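Local coordinates for protein endo-beta-1,4-xylanase Xyn10C (Pseudomonas cellulosa, PDB 1GNY) that cleaves internal beta-1,4 linkages of the xylan backbone, this piece of it being the N-terminal family 15 carbohydrate-binding module that holds xylan and xylooligosaccharides, at residues Q81-E84 / D85-K88. Sequence-based numbering, arbitrary orientation.
Sequences QLKE and DWSK. With XYP (beta-D-xylopyranose), chain B; XYP (beta-D-xylopyranose), chain C.
Gln81 NE2 is gripped by two acceptors, the first being the carbonyl oxygen of Trp86 at 2.8 Å. The second, 3.0 Å from Gln81 NE2, is O4 of the chain B xylose, the glycosidic oxygen that links this sugar to C1 of the chain C xylose. A separate, weak bond runs from NE2 to ring oxygen O5 of the chain C xylose. The carbonyl of Trp86 can only accept, which settles which end of the Gln81 amide is the nitrogen; its oxygen lies almost in the amide plane. On the other branch, Gln81 OE1 accepts from Gln127 NE2 and lies 2.7 Å from O3 of the chain B xylose. With chi1 at 58° and the chain extended beyond CG, this amide reaches the rim of the Trp86 indole, at CE3, with the two planes steeply inclined.

Strands 75-82 and 85-90 form a beta hairpin at one border of the five-stranded sheet that carries the xylan site of this module. A type II turn, Leu82 to Asp85, reverses the chain, and a type I turn, Asp85 to Lys88, follows at once. Leu82 N donates to Lys88 O at 3.1 Å, nearly straight, and Asp85 N donates to Leu82 O, closing the type II turn.

The turn backbone at Lys83 and Glu84 lies against one face of the indole. Lys83 CA makes a CH-pi contact there, 4.3 Å from the centroid of the six-membered ring of Trp86. Glu84 N covers the same face. The chain B xylose stacks on the opposite face, its C5 3.8 Å from Trp86 CG. Glu84 OE2 comes to 3.6 Å from Trp86 CZ2, obliquely, from the side of that same backbone face, whereas the Lys83 ammonium leaves to form a salt bridge with Asp47.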
loop_
_atom_site.group_PDB
_atom_site.type_symbol
_atom_site.label_atom_id
_atom_site.label_comp_id
_atom_site.label_asym_id
_atom_site.label_seq_id
_atom_site.Cartn_x
_atom_site.Cartn_y
_atom_site.Cartn_z
ATOM N N GLN A 81 -3.400 -8.490 -0.804
ATOM C CA GLN A 81 -3.637 -9.782 -1.501
ATOM C C GLN A 81 -3.057 -10.931 -0.661
ATOM O O GLN A 81 -2.147 -10.755 0.160
ATOM C CB GLN A 81 -2.994 -9.790 -2.927
ATOM C CG GLN A 81 -1.485 -9.530 -2.900
ATOM C CD GLN A 81 -0.810 -9.204 -4.251
ATOM O OE1 GLN A 81 0.190 -8.475 -4.257
ATOM N NE2 GLN A 81 -1.278 -9.821 -5.364
ATOM N N LEU A 82 -3.581 -12.108 -0.903
ATOM C CA LEU A 82 -3.119 -13.321 -0.230
ATOM C C LEU A 82 -1.758 -13.751 -0.771
ATOM O O LEU A 82 -1.604 -13.895 -1.962
ATOM C CB LEU A 82 -4.154 -14.427 -0.443
ATOM C CG LEU A 82 -5.545 -14.141 0.119
ATOM C CD1 LEU A 82 -6.477 -15.344 -0.169
ATOM C CD2 LEU A 82 -5.518 -13.861 1.615
ATOM N N LYS A 83 -0.774 -13.888 0.101
ATOM C CA LYS A 83 0.590 -14.237 -0.315
ATOM C C LYS A 83 0.607 -15.629 -0.851
ATOM O O LYS A 83 0.102 -16.558 -0.230
ATOM C CB LYS A 83 1.594 -14.165 0.809
ATOM C CG LYS A 83 2.186 -12.870 1.027
ATOM C CD LYS A 83 3.513 -12.995 1.804
ATOM C CE LYS A 83 4.749 -12.860 0.961
ATOM N NZ LYS A 83 5.955 -12.903 1.810
ATOM N N GLU A 84 1.156 -15.753 -2.042
ATOM C CA GLU A 84 1.196 -17.009 -2.782
ATOM C C GLU A 84 -0.149 -17.440 -3.412
ATOM O O GLU A 84 -0.228 -18.532 -3.957
ATOM C CB GLU A 84 1.778 -18.124 -1.913
ATOM C CG GLU A 84 2.952 -18.808 -2.543
ATOM C CD GLU A 84 4.131 -17.865 -2.675
ATOM O OE1 GLU A 84 4.701 -17.467 -1.635
ATOM O OE2 GLU A 84 4.444 -17.489 -3.825
ATOM N N ASP A 85 -1.200 -16.627 -3.282
ATOM C CA ASP A 85 -2.482 -16.819 -4.010
ATOM C C ASP A 85 -2.851 -15.428 -4.512
ATOM O O ASP A 85 -3.927 -14.894 -4.241
ATOM C CB ASP A 85 -3.602 -17.432 -3.136
ATOM C CG ASP A 85 -4.752 -18.057 -3.969
ATOM O OD1 ASP A 85 -4.775 -17.984 -5.224
ATOM O OD2 ASP A 85 -5.727 -18.627 -3.444
ATOM N N TRP A 86 -1.922 -14.897 -5.301
ATOM C CA TRP A 86 -1.866 -13.470 -5.674
ATOM C C TRP A 86 -3.085 -12.774 -6.279
ATOM O O TRP A 86 -3.287 -11.609 -6.020
ATOM C CB TRP A 86 -0.666 -13.226 -6.580
ATOM C CG TRP A 86 0.644 -13.813 -6.100
ATOM C CD1 TRP A 86 1.314 -14.855 -6.652
ATOM C CD2 TRP A 86 1.442 -13.365 -4.999
ATOM N NE1 TRP A 86 2.504 -15.066 -5.999
ATOM C CE2 TRP A 86 2.598 -14.179 -4.959
ATOM C CE3 TRP A 86 1.300 -12.355 -4.042
ATOM C CZ2 TRP A 86 3.603 -14.017 -4.003
ATOM C CZ3 TRP A 86 2.289 -12.191 -3.107
ATOM C CH2 TRP A 86 3.427 -13.022 -3.084
ATOM N N SER A 87 -3.903 -13.489 -7.042
ATOM C CA SER A 87 -5.099 -12.883 -7.694
ATOM C C SER A 87 -6.255 -12.538 -6.732
ATOM O O SER A 87 -7.109 -11.708 -7.060
ATOM C CB SER A 87 -5.659 -13.801 -8.769
ATOM O OG SER A 87 -6.406 -14.806 -8.133
ATOM N N LYS A 88 -6.238 -13.178 -5.583
ATOM C CA LYS A 88 -7.233 -12.973 -4.560
ATOM C C LYS A 88 -6.821 -11.764 -3.712
ATOM O O LYS A 88 -5.861 -11.843 -2.931
ATOM C CB LYS A 88 -7.340 -14.235 -3.698
ATOM C CG LYS A 88 -7.555 -15.561 -4.468
ATOM C CD LYS A 88 -8.774 -15.510 -5.388
ATOM C CE LYS A 88 -8.931 -16.774 -6.252
ATOM N NZ LYS A 88 -9.004 -17.999 -5.423
HETATM C C1 XYP B . 4.285 -10.997 -7.206
HETATM C C2 XYP B . 3.827 -9.675 -6.610
HETATM C C3 XYP B . 2.304 -9.570 -6.628
HETATM C C4 XYP B . 1.753 -9.952 -8.005
HETATM C C5 XYP B . 2.358 -11.278 -8.423
HETATM O O2 XYP B . 4.261 -9.572 -5.257
HETATM O O3 XYP B . 1.896 -8.253 -6.292
HETATM O O4 XYP B . 0.354 -10.085 -7.888
HETATM O O5 XYP B . 3.768 -11.225 -8.443
HETATM C C1 XYP C . -0.466 -9.607 -8.960
HETATM C C2 XYP C . -1.520 -10.663 -9.235
HETATM C C3 XYP C . -2.424 -10.144 -10.338
HETATM C C4 XYP C . -3.011 -8.803 -9.951
HETATM C C5 XYP C . -1.874 -7.879 -9.579
HETATM O O2 XYP C . -0.905 -11.873 -9.666
HETATM O O3 XYP C . -3.537 -11.002 -10.520
HETATM O O4 XYP C . -3.716 -8.271 -11.071
HETATM O O5 XYP C . -1.038 -8.452 -8.564
#